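Local atomic coordinates of putative HAD-hydrolase YfnB (Bacillus subtilis, PDB entry 3ED5), a protein that probably acts as a phosphatase of the haloacid dehalogenase superfamily, with a possible 5'-nucleotidase activity. Residues 23-28 and 47-52; 172-177 and 196-201; 102-107 and 139-144. All coordinates share one frame; numbering follows the deposited sequence. Where two conformers were deposited one is given.

Contact 1 of 3, residues 23-28 and 47-52; sequences AAEALA and QYKTIN. With FMT (formic acid), chain E.
Glu25 sets its CG anti to the backbone N (chi1 173°) and stays extended to CD; Tyr48 and Asn52 on the facing helix also have CG anti to N, and from these positions carboxylate, ring edge and amide meet between the helices. This is helix packing in the alpha-helical cap inserted after the first strand of the HAD core, as in other C1-capped members. The local axes of 23-28 and 47-52 stay 13.1 Å apart at 123°, too wide for backbones to touch; side chains, a water and a formic acid, probably from the crystallisation liquor, bridge the interval. Glu25 OE2 comes in at the edge of the Tyr48 ring, near its plane and 3.8 Å from CE2. Water 1 lies at that same edge: it donates to Glu25 OE2 (2.6 Å) and pairs with Tyr48 OH (2.8 Å). Asn52 lays its CB over one face of the Tyr48 ring, toward the rim, and sends ND2 to O1 of the formic acid (2.8 Å, N-H...O angle 150°). A hydrogen bond from Arg73 to Asn52 OD1 helps fix that amide's rotation, and Tyr94 of helix 87-98 touches both Glu25 and Tyr48. Glu25 OE2 also stands 2.6 Å from formic acid O1, so close that one of the two acid groups probably holds a proton. With an alanine in place of Glu25, water 1 would probably lose the carboxylate it donates to, and a gap would open beside the Tyr48 ring edge. Lys49 reaches over with its aliphatic chain and meets the carboxylate by carbon: CE is 3.7 Å from Glu25 OE1, whereas the bend at chi4 leaves NZ 4.9 Å from that oxygen, beyond direct charge contact.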
ATOM      1  N   ALA A  23       8.019   8.909   0.797  1.00 32.38           N
ATOM      2  CA  ALA A  23       8.932   9.663  -0.011  1.00 32.72           C
ATOM      3  C   ALA A  23       8.324  10.114  -1.344  1.00 32.50           C
ATOM      4  O   ALA A  23       8.508  11.274  -1.753  1.00 30.76           O
ATOM      5  CB  ALA A  23      10.260   8.904  -0.220  1.00 32.33           C
ATOM      6  N   ALA A  24       7.661   9.191  -2.039  1.00 31.33           N
ATOM      7  CA  ALA A  24       6.993   9.511  -3.309  1.00 32.76           C
ATOM      8  C   ALA A  24       5.925  10.592  -3.107  1.00 32.48           C
ATOM      9  O   ALA A  24       5.851  11.534  -3.896  1.00 32.67           O
ATOM     10  CB  ALA A  24       6.359   8.248  -3.946  1.00 32.34           C
ATOM     11  N   GLU A  25       5.121  10.440  -2.052  1.00 32.02           N
ATOM     12  CA  GLU A  25       4.070  11.412  -1.710  1.00 32.72           C
ATOM     13  C   GLU A  25       4.692  12.768  -1.392  1.00 32.93           C
ATOM     14  O   GLU A  25       4.240  13.825  -1.897  1.00 33.50           O
ATOM     15  CB  GLU A  25       3.259  10.912  -0.508  1.00 32.45           C
ATOM     16  CG  GLU A  25       2.249  11.922   0.056  1.00 33.86           C
ATOM     17  CD  GLU A  25       1.526  11.367   1.250  1.00 36.75           C
ATOM     18  OE1 GLU A  25       2.148  11.264   2.334  1.00 39.52           O
ATOM     19  OE2 GLU A  25       0.355  10.986   1.075  1.00 35.96           O
ATOM     20  N   ALA A  26       5.755  12.753  -0.598  1.00 32.30           N
ATOM     21  CA  ALA A  26       6.370  14.043  -0.201  1.00 32.67           C
ATOM     22  C   ALA A  26       6.860  14.835  -1.413  1.00 33.73           C
ATOM     23  O   ALA A  26       6.669  16.063  -1.494  1.00 33.59           O
ATOM     24  CB  ALA A  26       7.524  13.828   0.811  1.00 32.99           C
ATOM     25  N   LEU A  27       7.492  14.136  -2.351  1.00 33.63           N
ATOM     26  CA  LEU A  27       8.006  14.768  -3.564  1.00 33.80           C
ATOM     27  C   LEU A  27       6.851  15.267  -4.430  1.00 32.98           C
ATOM     28  O   LEU A  27       6.863  16.413  -4.905  1.00 33.65           O
ATOM     29  CB  LEU A  27       8.866  13.734  -4.324  1.00 34.31           C
ATOM     30  CG  LEU A  27       9.458  14.052  -5.703  1.00 36.29           C
ATOM     31  CD1 LEU A  27      10.303  15.292  -5.638  1.00 39.41           C
ATOM     32  CD2 LEU A  27      10.219  12.821  -6.215  1.00 41.50           C
ATOM     33  N   ALA A  28       5.840  14.418  -4.619  1.00 32.53           N
ATOM     34  CA  ALA A  28       4.704  14.757  -5.480  1.00 32.42           C
ATOM     35  C   ALA A  28       3.900  15.937  -4.949  1.00 32.42           C
ATOM     36  O   ALA A  28       3.459  16.799  -5.734  1.00 33.37           O
ATOM     37  CB  ALA A  28       3.776  13.543  -5.675  1.00 31.80           C
ATOM     38  N   GLN A  47      -2.937  18.888   7.371  1.00 35.27           N
ATOM     39  CA  GLN A  47      -4.365  18.714   7.033  1.00 35.17           C
ATOM     40  C   GLN A  47      -4.569  17.809   5.815  1.00 34.01           C
ATOM     41  O   GLN A  47      -5.505  16.981   5.825  1.00 34.39           O
ATOM     42  CB  GLN A  47      -5.109  20.045   6.843  1.00 34.44           C
ATOM     43  CG  GLN A  47      -5.304  20.864   8.137  1.00 37.72           C
ATOM     44  CD  GLN A  47      -5.978  20.136   9.305  1.00 42.50           C
ATOM     45  OE1 GLN A  47      -7.115  19.628   9.212  1.00 42.41           O
ATOM     46  NE2 GLN A  47      -5.285  20.125  10.443  1.00 45.46           N
ATOM     47  N   TYR A  48      -3.707  17.939   4.795  1.00 33.50           N
ATOM     48  CA  TYR A  48      -3.765  17.040   3.633  1.00 34.28           C
ATOM     49  C   TYR A  48      -3.698  15.589   4.115  1.00 33.98           C
ATOM     50  O   TYR A  48      -4.511  14.720   3.717  1.00 32.81           O
ATOM     51  CB  TYR A  48      -2.626  17.267   2.607  1.00 33.87           C
ATOM     52  CG  TYR A  48      -2.659  16.158   1.579  1.00 33.84           C
ATOM     53  CD1 TYR A  48      -3.671  16.133   0.614  1.00 34.26           C
ATOM     54  CD2 TYR A  48      -1.748  15.097   1.614  1.00 34.82           C
ATOM     55  CE1 TYR A  48      -3.779  15.101  -0.297  1.00 33.55           C
ATOM     56  CE2 TYR A  48      -1.829  14.048   0.686  1.00 34.36           C
ATOM     57  CZ  TYR A  48      -2.851  14.053  -0.267  1.00 33.36           C
ATOM     58  OH  TYR A  48      -2.947  13.033  -1.193  1.00 32.74           O
ATOM     59  N   LYS A  49      -2.730  15.315   4.985  1.00 34.11           N
ATOM     60  CA  LYS A  49      -2.573  13.923   5.436  1.00 34.84           C
ATOM     61  C   LYS A  49      -3.810  13.414   6.184  1.00 34.28           C
ATOM     62  O   LYS A  49      -4.224  12.272   5.949  1.00 34.31           O
ATOM     63  CB  LYS A  49      -1.287  13.732   6.242  1.00 35.89           C
ATOM     64  CG  LYS A  49      -0.014  13.925   5.383  1.00 39.61           C
ATOM     65  CD  LYS A  49       1.217  13.406   6.114  1.00 46.12           C
ATOM     66  CE  LYS A  49       2.493  13.520   5.282  1.00 48.11           C
ATOM     67  NZ  LYS A  49       3.276  14.755   5.614  1.00 53.97           N
ATOM     68  N   THR A  50      -4.432  14.262   7.010  1.00 33.45           N
ATOM     69  CA  THR A  50      -5.600  13.846   7.769  1.00 33.93           C
ATOM     70  C   THR A  50      -6.802  13.629   6.834  1.00 33.57           C
ATOM     71  O   THR A  50      -7.537  12.623   6.964  1.00 32.59           O
ATOM     72  CB  THR A  50      -5.958  14.869   8.890  1.00 34.26           C
ATOM     73  OG1 THR A  50      -4.808  15.060   9.745  1.00 35.27           O
ATOM     74  CG2 THR A  50      -7.140  14.357   9.728  1.00 33.27           C
ATOM     75  N   ILE A  51      -6.999  14.591   5.928  1.00 32.10           N
ATOM     76  CA  ILE A  51      -8.080  14.502   4.939  1.00 31.58           C
ATOM     77  C   ILE A  51      -7.898  13.253   4.075  1.00 31.46           C
ATOM     78  O   ILE A  51      -8.846  12.477   3.911  1.00 32.41           O
ATOM     79  CB  ILE A  51      -8.112  15.713   4.039  1.00 30.25           C
ATOM     80  CG1 ILE A  51      -8.673  16.889   4.856  1.00 31.05           C
ATOM     81  CG2 ILE A  51      -9.018  15.507   2.816  1.00 32.86           C
ATOM     82  CD1 ILE A  51      -8.382  18.329   4.246  1.00 31.96           C
ATOM     83  N   ASN A  52      -6.691  13.080   3.544  1.00 30.40           N
ATOM     84  CA  ASN A  52      -6.408  11.972   2.639  1.00 31.53           C
ATOM     85  C   ASN A  52      -6.651  10.654   3.372  1.00 31.99           C
ATOM     86  O   ASN A  52      -7.311   9.735   2.819  1.00 30.81           O
ATOM     87  CB  ASN A  52      -4.983  12.059   2.099  1.00 31.83           C
ATOM     88  CG  ASN A  52      -4.692  10.992   1.061  1.00 32.73           C
ATOM     89  OD1 ASN A  52      -5.427  10.849   0.088  1.00 32.77           O
ATOM     90  ND2 ASN A  52      -3.609  10.237   1.267  1.00 34.77           N
TER
HETATM   91  C   FMT E 239      -1.526  10.455   3.879  1.00 41.43           C
HETATM   92  O1  FMT E 239      -1.506  11.162   2.879  1.00 40.33           O
HETATM   93  O2  FMT E 239      -2.491  10.353   4.633  1.00 42.79           O
HETATM   94  O   HOH W   1      -1.030  11.009  -1.137  1.00 35.59           O

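Contact 2 of 3, residues 172-177 and 196-201; sequences PQFSAE and AGLDTC
Phe174 turns the edge of its ring to Leu198: CD2 of the leucine lies near the ring plane, 4.0 Å from CZ, and the two side chains cross obliquely. Phe174 has CG anti to its own N (chi1 173°), a torsion that swings the ring over its own chain, where the backbone N of Ala176 sits 3.4 Å above the ring plane, offset toward the rim. One face is therefore met by local backbone and the edge by the other segment; Phe168 of helix 161-169 also stacks on the ring. Ala176 directs its CB at the same methyl, 3.9 Å from Leu198 CD2, so this single branch is touched by both apolar partners.

The two segments lead into neighbouring parallel strands, 179-183 and 199-203, which helix 186-195 joins in a right-handed beta-alpha-beta crossover of the Rossmann-like HAD core. Gly197 ends that helix in a Schellman motif; its positive phi (82°) would jam a CB against the preceding carbonyl, and its own O rests 3.7 Å from Ala176 CB. No direct hydrogen bond spans the segments. Instead, water 2 donates to Ala176 O (2.9 Å) and accepts from Asp199 N (2.8 Å), bridging the two backbones. Lys5 forms a salt bridge with Asp199 OD2 and a hydrogen bond with Glu177 O, a second link between the segments.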
ATOM      1  N   PRO A 172      -2.866 -20.598  -7.946  1.00 36.40           N
ATOM      2  CA  PRO A 172      -2.957 -22.054  -8.185  1.00 37.75           C
ATOM      3  C   PRO A 172      -2.635 -22.810  -6.893  1.00 38.01           C
ATOM      4  O   PRO A 172      -1.656 -22.463  -6.221  1.00 38.63           O
ATOM      5  CB  PRO A 172      -1.867 -22.292  -9.236  1.00 38.31           C
ATOM      6  CG  PRO A 172      -1.573 -20.926  -9.825  1.00 39.70           C
ATOM      7  CD  PRO A 172      -1.737 -20.003  -8.691  1.00 36.95           C
ATOM      8  N   GLN A 173      -3.481 -23.792  -6.536  1.00 38.42           N
ATOM      9  CA  GLN A 173      -3.277 -24.599  -5.324  0.50 38.29           C
ATOM     10  C   GLN A 173      -3.219 -23.744  -4.049  1.00 37.90           C
ATOM     11  O   GLN A 173      -2.450 -24.030  -3.117  1.00 37.44           O
ATOM     12  CB  GLN A 173      -2.001 -25.450  -5.450  0.50 38.75           C
ATOM     13  CG  GLN A 173      -2.020 -26.451  -6.604  0.50 40.54           C
ATOM     14  CD  GLN A 173      -2.803 -27.699  -6.275  0.50 42.01           C
ATOM     15  OE1 GLN A 173      -4.024 -27.730  -6.412  0.50 43.71           O
ATOM     16  NE2 GLN A 173      -2.103 -28.740  -5.844  0.50 43.70           N
ATOM     17  N   PHE A 174      -4.029 -22.689  -4.007  1.00 36.69           N
ATOM     18  CA  PHE A 174      -4.048 -21.782  -2.854  1.00 36.74           C
ATOM     19  C   PHE A 174      -4.365 -22.524  -1.554  1.00 36.00           C
ATOM     20  O   PHE A 174      -5.359 -23.252  -1.496  1.00 35.19           O
ATOM     21  CB  PHE A 174      -5.101 -20.675  -3.036  1.00 36.21           C
ATOM     22  CG  PHE A 174      -5.276 -19.829  -1.799  1.00 37.98           C
ATOM     23  CD1 PHE A 174      -6.372 -20.020  -0.959  1.00 38.63           C
ATOM     24  CD2 PHE A 174      -4.305 -18.913  -1.436  1.00 36.67           C
ATOM     25  CE1 PHE A 174      -6.504 -19.273   0.211  1.00 39.14           C
ATOM     26  CE2 PHE A 174      -4.427 -18.189  -0.268  1.00 37.29           C
ATOM     27  CZ  PHE A 174      -5.541 -18.371   0.551  1.00 36.78           C
ATOM     28  N   SER A 175      -3.534 -22.322  -0.533  1.00 34.27           N
ATOM     29  CA  SER A 175      -3.817 -22.781   0.826  1.00 34.73           C
ATOM     30  C   SER A 175      -3.646 -21.617   1.802  1.00 34.78           C
ATOM     31  O   SER A 175      -2.540 -21.110   1.950  1.00 34.30           O
ATOM     32  CB  SER A 175      -2.852 -23.925   1.194  1.00 35.70           C
ATOM     33  OG  SER A 175      -2.816 -24.157   2.598  1.00 37.82           O
ATOM     34  N   ALA A 176      -4.724 -21.231   2.486  1.00 33.65           N
ATOM     35  CA  ALA A 176      -4.653 -20.157   3.496  1.00 33.14           C
ATOM     36  C   ALA A 176      -3.613 -20.450   4.578  1.00 33.58           C
ATOM     37  O   ALA A 176      -2.841 -19.568   4.944  1.00 34.09           O
ATOM     38  CB  ALA A 176      -6.015 -19.911   4.134  1.00 32.56           C
ATOM     39  N   GLU A 177      -3.563 -21.708   5.039  1.00 32.69           N
ATOM     40  CA  GLU A 177      -2.664 -22.101   6.123  1.00 33.66           C
ATOM     41  C   GLU A 177      -1.184 -21.850   5.791  1.00 32.78           C
ATOM     42  O   GLU A 177      -0.361 -21.685   6.693  1.00 33.55           O
ATOM     43  CB  GLU A 177      -2.877 -23.585   6.422  1.00 34.48           C
ATOM     44  CG  GLU A 177      -2.066 -24.097   7.555  1.00 38.83           C
ATOM     45  CD  GLU A 177      -2.220 -25.588   7.722  1.00 45.80           C
ATOM     46  OE1 GLU A 177      -3.198 -26.155   7.193  1.00 50.07           O
ATOM     47  OE2 GLU A 177      -1.351 -26.191   8.386  1.00 51.01           O
ATOM     48  N   ALA A 196      -9.851 -12.796   6.253  1.00 40.07           N
ATOM     49  CA  ALA A 196      -9.738 -13.774   5.164  1.00 39.04           C
ATOM     50  C   ALA A 196      -9.057 -15.085   5.570  1.00 38.74           C
ATOM     51  O   ALA A 196      -8.843 -15.979   4.738  1.00 38.83           O
ATOM     52  CB  ALA A 196      -9.002 -13.096   3.967  1.00 38.99           C
ATOM     53  N   GLY A 197      -8.736 -15.223   6.850  1.00 37.61           N
ATOM     54  CA  GLY A 197      -8.190 -16.456   7.364  1.00 36.20           C
ATOM     55  C   GLY A 197      -6.699 -16.627   7.138  1.00 35.78           C
ATOM     56  O   GLY A 197      -6.214 -17.763   7.136  1.00 35.56           O
ATOM     57  N   LEU A 198      -5.979 -15.510   6.978  1.00 33.88           N
ATOM     58  CA  LEU A 198      -4.517 -15.539   6.818  1.00 33.13           C
ATOM     59  C   LEU A 198      -3.744 -15.086   8.053  1.00 33.43           C
ATOM     60  O   LEU A 198      -4.157 -14.155   8.745  1.00 33.73           O
ATOM     61  CB  LEU A 198      -4.075 -14.642   5.651  1.00 33.17           C
ATOM     62  CG  LEU A 198      -4.792 -14.837   4.303  1.00 32.92           C
ATOM     63  CD1 LEU A 198      -4.284 -13.813   3.361  1.00 36.83           C
ATOM     64  CD2 LEU A 198      -4.524 -16.273   3.773  1.00 32.89           C
ATOM     65  N   ASP A 199      -2.568 -15.684   8.259  1.00 32.13           N
ATOM     66  CA  ASP A 199      -1.564 -15.100   9.148  1.00 32.00           C
ATOM     67  C   ASP A 199      -1.161 -13.745   8.555  1.00 30.62           C
ATOM     68  O   ASP A 199      -1.131 -13.576   7.321  1.00 29.58           O
ATOM     69  CB  ASP A 199      -0.326 -16.020   9.278  1.00 31.11           C
ATOM     70  CG  ASP A 199      -0.599 -17.252  10.126  1.00 33.51           C
ATOM     71  OD1 ASP A 199      -1.704 -17.340  10.693  1.00 32.70           O
ATOM     72  OD2 ASP A 199       0.300 -18.117  10.233  1.00 32.62           O
ATOM     73  N   THR A 200      -0.869 -12.789   9.433  1.00 30.69           N
ATOM     74  CA  THR A 200      -0.512 -11.422   9.029  1.00 30.72           C
ATOM     75  C   THR A 200       0.812 -10.943   9.651  1.00 30.69           C
ATOM     76  O   THR A 200       1.132 -11.270  10.808  1.00 30.78           O
ATOM     77  CB  THR A 200      -1.602 -10.423   9.499  1.00 31.62           C
ATOM     78  OG1 THR A 200      -1.855 -10.640  10.887  1.00 30.87           O
ATOM     79  CG2 THR A 200      -2.937 -10.636   8.725  1.00 32.42           C
ATOM     80  N   CYS A 201       1.537 -10.118   8.892  1.00 30.81           N
ATOM     81  CA  CYS A 201       2.786  -9.494   9.370  1.00 30.79           C
ATOM     82  C   CYS A 201       2.698  -7.974   9.177  1.00 30.83           C
ATOM     83  O   CYS A 201       2.649  -7.500   8.061  1.00 30.99           O
ATOM     84  CB  CYS A 201       3.978 -10.079   8.612  1.00 31.02           C
ATOM     85  SG  CYS A 201       5.553  -9.375   9.192  1.00 32.87           S
TER
HETATM   86  O   HOH W   2      -1.776 -18.173   7.284  1.00 35.14           O

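Contact 3 of 3, residues 102-107 and 139-144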
ATOM      1  N   HIS A 102       9.642   6.082  -7.116  1.00 31.60           N
ATOM      2  CA  HIS A 102       9.701   4.607  -6.922  1.00 31.10           C
ATOM      3  C   HIS A 102      10.804   4.261  -5.936  1.00 31.38           C
ATOM      4  O   HIS A 102      11.474   3.241  -6.069  1.00 31.87           O
ATOM      5  CB  HIS A 102       9.910   3.861  -8.258  1.00 30.83           C
ATOM      6  CG  HIS A 102      10.919   4.505  -9.151  1.00 31.80           C
ATOM      7  ND1 HIS A 102      12.265   4.204  -9.115  1.00 33.94           N
ATOM      8  CD2 HIS A 102      10.775   5.484 -10.077  1.00 28.91           C
ATOM      9  CE1 HIS A 102      12.906   4.979  -9.972  1.00 30.92           C
ATOM     10  NE2 HIS A 102      12.020   5.750 -10.579  1.00 35.14           N
ATOM     11  N   GLN A 103      11.020   5.156  -4.961  1.00 31.32           N
ATOM     12  CA  GLN A 103      11.936   4.920  -3.849  1.00 31.82           C
ATOM     13  C   GLN A 103      11.579   3.605  -3.146  1.00 31.19           C
ATOM     14  O   GLN A 103      10.398   3.276  -3.010  1.00 31.60           O
ATOM     15  CB  GLN A 103      11.831   6.092  -2.845  1.00 32.10           C
ATOM     16  CG  GLN A 103      12.077   7.468  -3.496  1.00 34.39           C
ATOM     17  CD  GLN A 103      10.798   8.177  -3.968  1.00 36.29           C
ATOM     18  OE1 GLN A 103       9.785   7.545  -4.253  1.00 38.96           O
ATOM     19  NE2 GLN A 103      10.849   9.511  -4.021  1.00 36.93           N
ATOM     20  N   LEU A 104      12.610   2.870  -2.709  1.00 32.17           N
ATOM     21  CA  LEU A 104      12.411   1.573  -2.036  1.00 32.53           C
ATOM     22  C   LEU A 104      12.470   1.725  -0.525  1.00 32.61           C
ATOM     23  O   LEU A 104      13.191   2.584   0.002  1.00 33.00           O
ATOM     24  CB  LEU A 104      13.517   0.586  -2.459  1.00 32.69           C
ATOM     25  CG  LEU A 104      13.426   0.052  -3.895  1.00 34.86           C
ATOM     26  CD1 LEU A 104      14.772  -0.489  -4.386  1.00 39.46           C
ATOM     27  CD2 LEU A 104      12.349  -1.006  -4.006  1.00 35.86           C
ATOM     28  N   ILE A 105      11.701   0.890   0.169  1.00 32.26           N
ATOM     29  CA  ILE A 105      11.928   0.661   1.599  1.00 32.01           C
ATOM     30  C   ILE A 105      13.299   0.021   1.784  1.00 32.70           C
ATOM     31  O   ILE A 105      13.718  -0.800   0.948  1.00 32.50           O
ATOM     32  CB  ILE A 105      10.819  -0.234   2.182  1.00 31.19           C
ATOM     33  CG1 ILE A 105       9.452   0.488   2.099  1.00 32.68           C
ATOM     34  CG2 ILE A 105      11.155  -0.658   3.621  1.00 32.26           C
ATOM     35  CD1 ILE A 105       9.308   1.683   3.109  1.00 36.00           C
ATOM     36  N   ASP A 106      13.982   0.370   2.879  1.00 32.85           N
ATOM     37  CA  ASP A 106      15.294  -0.185   3.214  1.00 35.19           C
ATOM     38  C   ASP A 106      15.308  -1.712   3.137  1.00 35.01           C
ATOM     39  O   ASP A 106      14.467  -2.373   3.756  1.00 35.16           O
ATOM     40  CB  ASP A 106      15.716   0.260   4.622  1.00 36.99           C
ATOM     41  CG  ASP A 106      16.166   1.707   4.668  1.00 42.78           C
ATOM     42  OD1 ASP A 106      16.449   2.298   3.593  1.00 48.25           O
ATOM     43  OD2 ASP A 106      16.235   2.268   5.794  1.00 48.17           O
ATOM     44  N   GLY A 107      16.231  -2.234   2.324  1.00 33.99           N
ATOM     45  CA  GLY A 107      16.384  -3.687   2.167  1.00 33.99           C
ATOM     46  C   GLY A 107      15.358  -4.388   1.291  1.00 33.43           C
ATOM     47  O   GLY A 107      15.465  -5.618   1.125  1.00 33.79           O
ATOM     48  N   SER A 139      11.411   0.517 -10.099  1.00 30.83           N
ATOM     49  CA  SER A 139      12.268   0.135  -8.965  1.00 30.64           C
ATOM     50  C   SER A 139      12.902  -1.262  -9.177  1.00 31.14           C
ATOM     51  O   SER A 139      13.688  -1.715  -8.342  1.00 30.91           O
ATOM     52  CB  SER A 139      11.421   0.081  -7.679  1.00 31.28           C
ATOM     53  OG  SER A 139      10.373  -0.899  -7.791  1.00 31.03           O
ATOM     54  N   GLY A 140      12.524  -1.927 -10.262  1.00 30.35           N
ATOM     55  CA  GLY A 140      13.027  -3.305 -10.555  1.00 30.36           C
ATOM     56  C   GLY A 140      12.362  -4.444  -9.792  1.00 31.55           C
ATOM     57  O   GLY A 140      12.823  -5.588  -9.904  1.00 30.43           O
ATOM     58  N   LEU A 141      11.334  -4.154  -9.000  1.00 31.80           N
ATOM     59  CA  LEU A 141      10.650  -5.192  -8.202  1.00 31.90           C
ATOM     60  C   LEU A 141       9.691  -6.033  -9.018  1.00 32.70           C
ATOM     61  O   LEU A 141       9.481  -7.212  -8.684  1.00 31.58           O
ATOM     62  CB  LEU A 141       9.898  -4.612  -7.007  1.00 32.36           C
ATOM     63  CG  LEU A 141      10.742  -3.951  -5.905  1.00 31.83           C
ATOM     64  CD1 LEU A 141       9.797  -3.381  -4.875  1.00 34.23           C
ATOM     65  CD2 LEU A 141      11.654  -4.977  -5.237  1.00 33.42           C
ATOM     66  N   PHE A 142       9.138  -5.453 -10.078  1.00 32.21           N
ATOM     67  CA  PHE A 142       8.038  -6.073 -10.852  1.00 32.54           C
ATOM     68  C   PHE A 142       8.245  -7.575 -11.208  1.00 33.41           C
ATOM     69  O   PHE A 142       7.358  -8.377 -10.955  1.00 33.79           O
ATOM     70  CB  PHE A 142       7.796  -5.271 -12.141  1.00 33.05           C
ATOM     71  CG  PHE A 142       6.643  -5.761 -12.956  1.00 35.35           C
ATOM     72  CD1 PHE A 142       5.359  -5.316 -12.684  1.00 38.82           C
ATOM     73  CD2 PHE A 142       6.847  -6.690 -13.981  1.00 37.55           C
ATOM     74  CE1 PHE A 142       4.270  -5.774 -13.434  1.00 41.13           C
ATOM     75  CE2 PHE A 142       5.768  -7.147 -14.735  1.00 38.31           C
ATOM     76  CZ  PHE A 142       4.482  -6.704 -14.439  1.00 39.29           C
ATOM     77  N   PRO A 143       9.386  -7.934 -11.801  1.00 33.44           N
ATOM     78  CA  PRO A 143       9.507  -9.320 -12.286  1.00 33.31           C
ATOM     79  C   PRO A 143       9.519 -10.420 -11.211  1.00 33.93           C
ATOM     80  O   PRO A 143       9.384 -11.624 -11.551  1.00 33.13           O
ATOM     81  CB  PRO A 143      10.849  -9.317 -13.033  1.00 33.95           C
ATOM     82  CG  PRO A 143      11.164  -7.879 -13.245  1.00 34.98           C
ATOM     83  CD  PRO A 143      10.631  -7.185 -12.057  1.00 33.37           C
ATOM     84  N   PHE A 144       9.708 -10.040  -9.945  1.00 33.35           N
ATOM     85  CA  PHE A 144       9.838 -11.028  -8.879  1.00 32.96           C
ATOM     86  C   PHE A 144       8.488 -11.582  -8.435  1.00 33.15           C
ATOM     87  O   PHE A 144       8.442 -12.545  -7.666  1.00 33.34           O
ATOM     88  CB  PHE A 144      10.571 -10.423  -7.658  1.00 33.14           C
ATOM     89  CG  PHE A 144      11.996 -10.043  -7.933  1.00 34.75           C
ATOM     90  CD1 PHE A 144      12.986 -11.021  -8.053  1.00 35.36           C
ATOM     91  CD2 PHE A 144      12.364  -8.715  -8.052  1.00 35.41           C
ATOM     92  CE1 PHE A 144      14.326 -10.682  -8.304  1.00 36.54           C
ATOM     93  CE2 PHE A 144      13.700  -8.356  -8.317  1.00 36.84           C
ATOM     94  CZ  PHE A 144      14.688  -9.346  -8.434  1.00 35.98           C
TER
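Loop-to-loop van der Waals packing joins His102 and Leu104 to Ser139 and Leu141, where the chain returning from the helical cap to the HAD core passes the end of helix 129-138. Segment 102-107 runs from cap helix 87-98 toward core helix 108-116, with Gly107 at the N-cap of the latter. On the other side Gly140 closes helix 129-138 with a Schellman motif (phi 79°); the CB of Ser139 before it and of Leu141 after it both point toward the returning linker. Ser139 is central: its CB lies 3.5 Å from His102 O and 3.9 Å from Leu104 CD2. The chi1 of 61° swings OG back to its own helix, where it hydrogen-bonds Arg135 O, presenting the methylene instead to the linker. His102 approaches through its CB, 4.1 Å from Ser139 CB, while its ring stands obliquely to Ser139 N, with ND1 3.9 Å from that N. The closest apolar meeting is Leu104 CD2 against Leu141 CD1, at 3.6 Å; the two leucine side chains run antiparallel alongside one another. Leu19, in the outgoing linker, touches both Leu104 and Ser139, and backbone bonds of Gln103 to Asp20 and Ile105 to Ile18 pair the two linkers. No hydrogen bond or salt bridge spans 102-107 and 139-144, so the direct contact between them is van der Waals, resting on nonpolar carbon contacts and one carbonyl against a methylene.

In the fold
All three contacts are partly buried, none lying wholly in the core. Contact 1 belongs to the cap and contact 2 to the sheet domain, their centres 32 Å apart on opposite sides of the chain's centre. Contact 3 lies at the cap-core passage and touches contact 1 through Gln103, which packs on Ala23, Ala24 and Leu27 of helix 21-35. The chemistry differs: between the cap helices polar groups gather round water and formic acid, whereas contacts 2 and 3 are mainly apolar and each uses a Schellman glycine after a helix. Leu198 and Leu141 each keep their side chains about 11 Å from that of Asp13, the likely nucleophile.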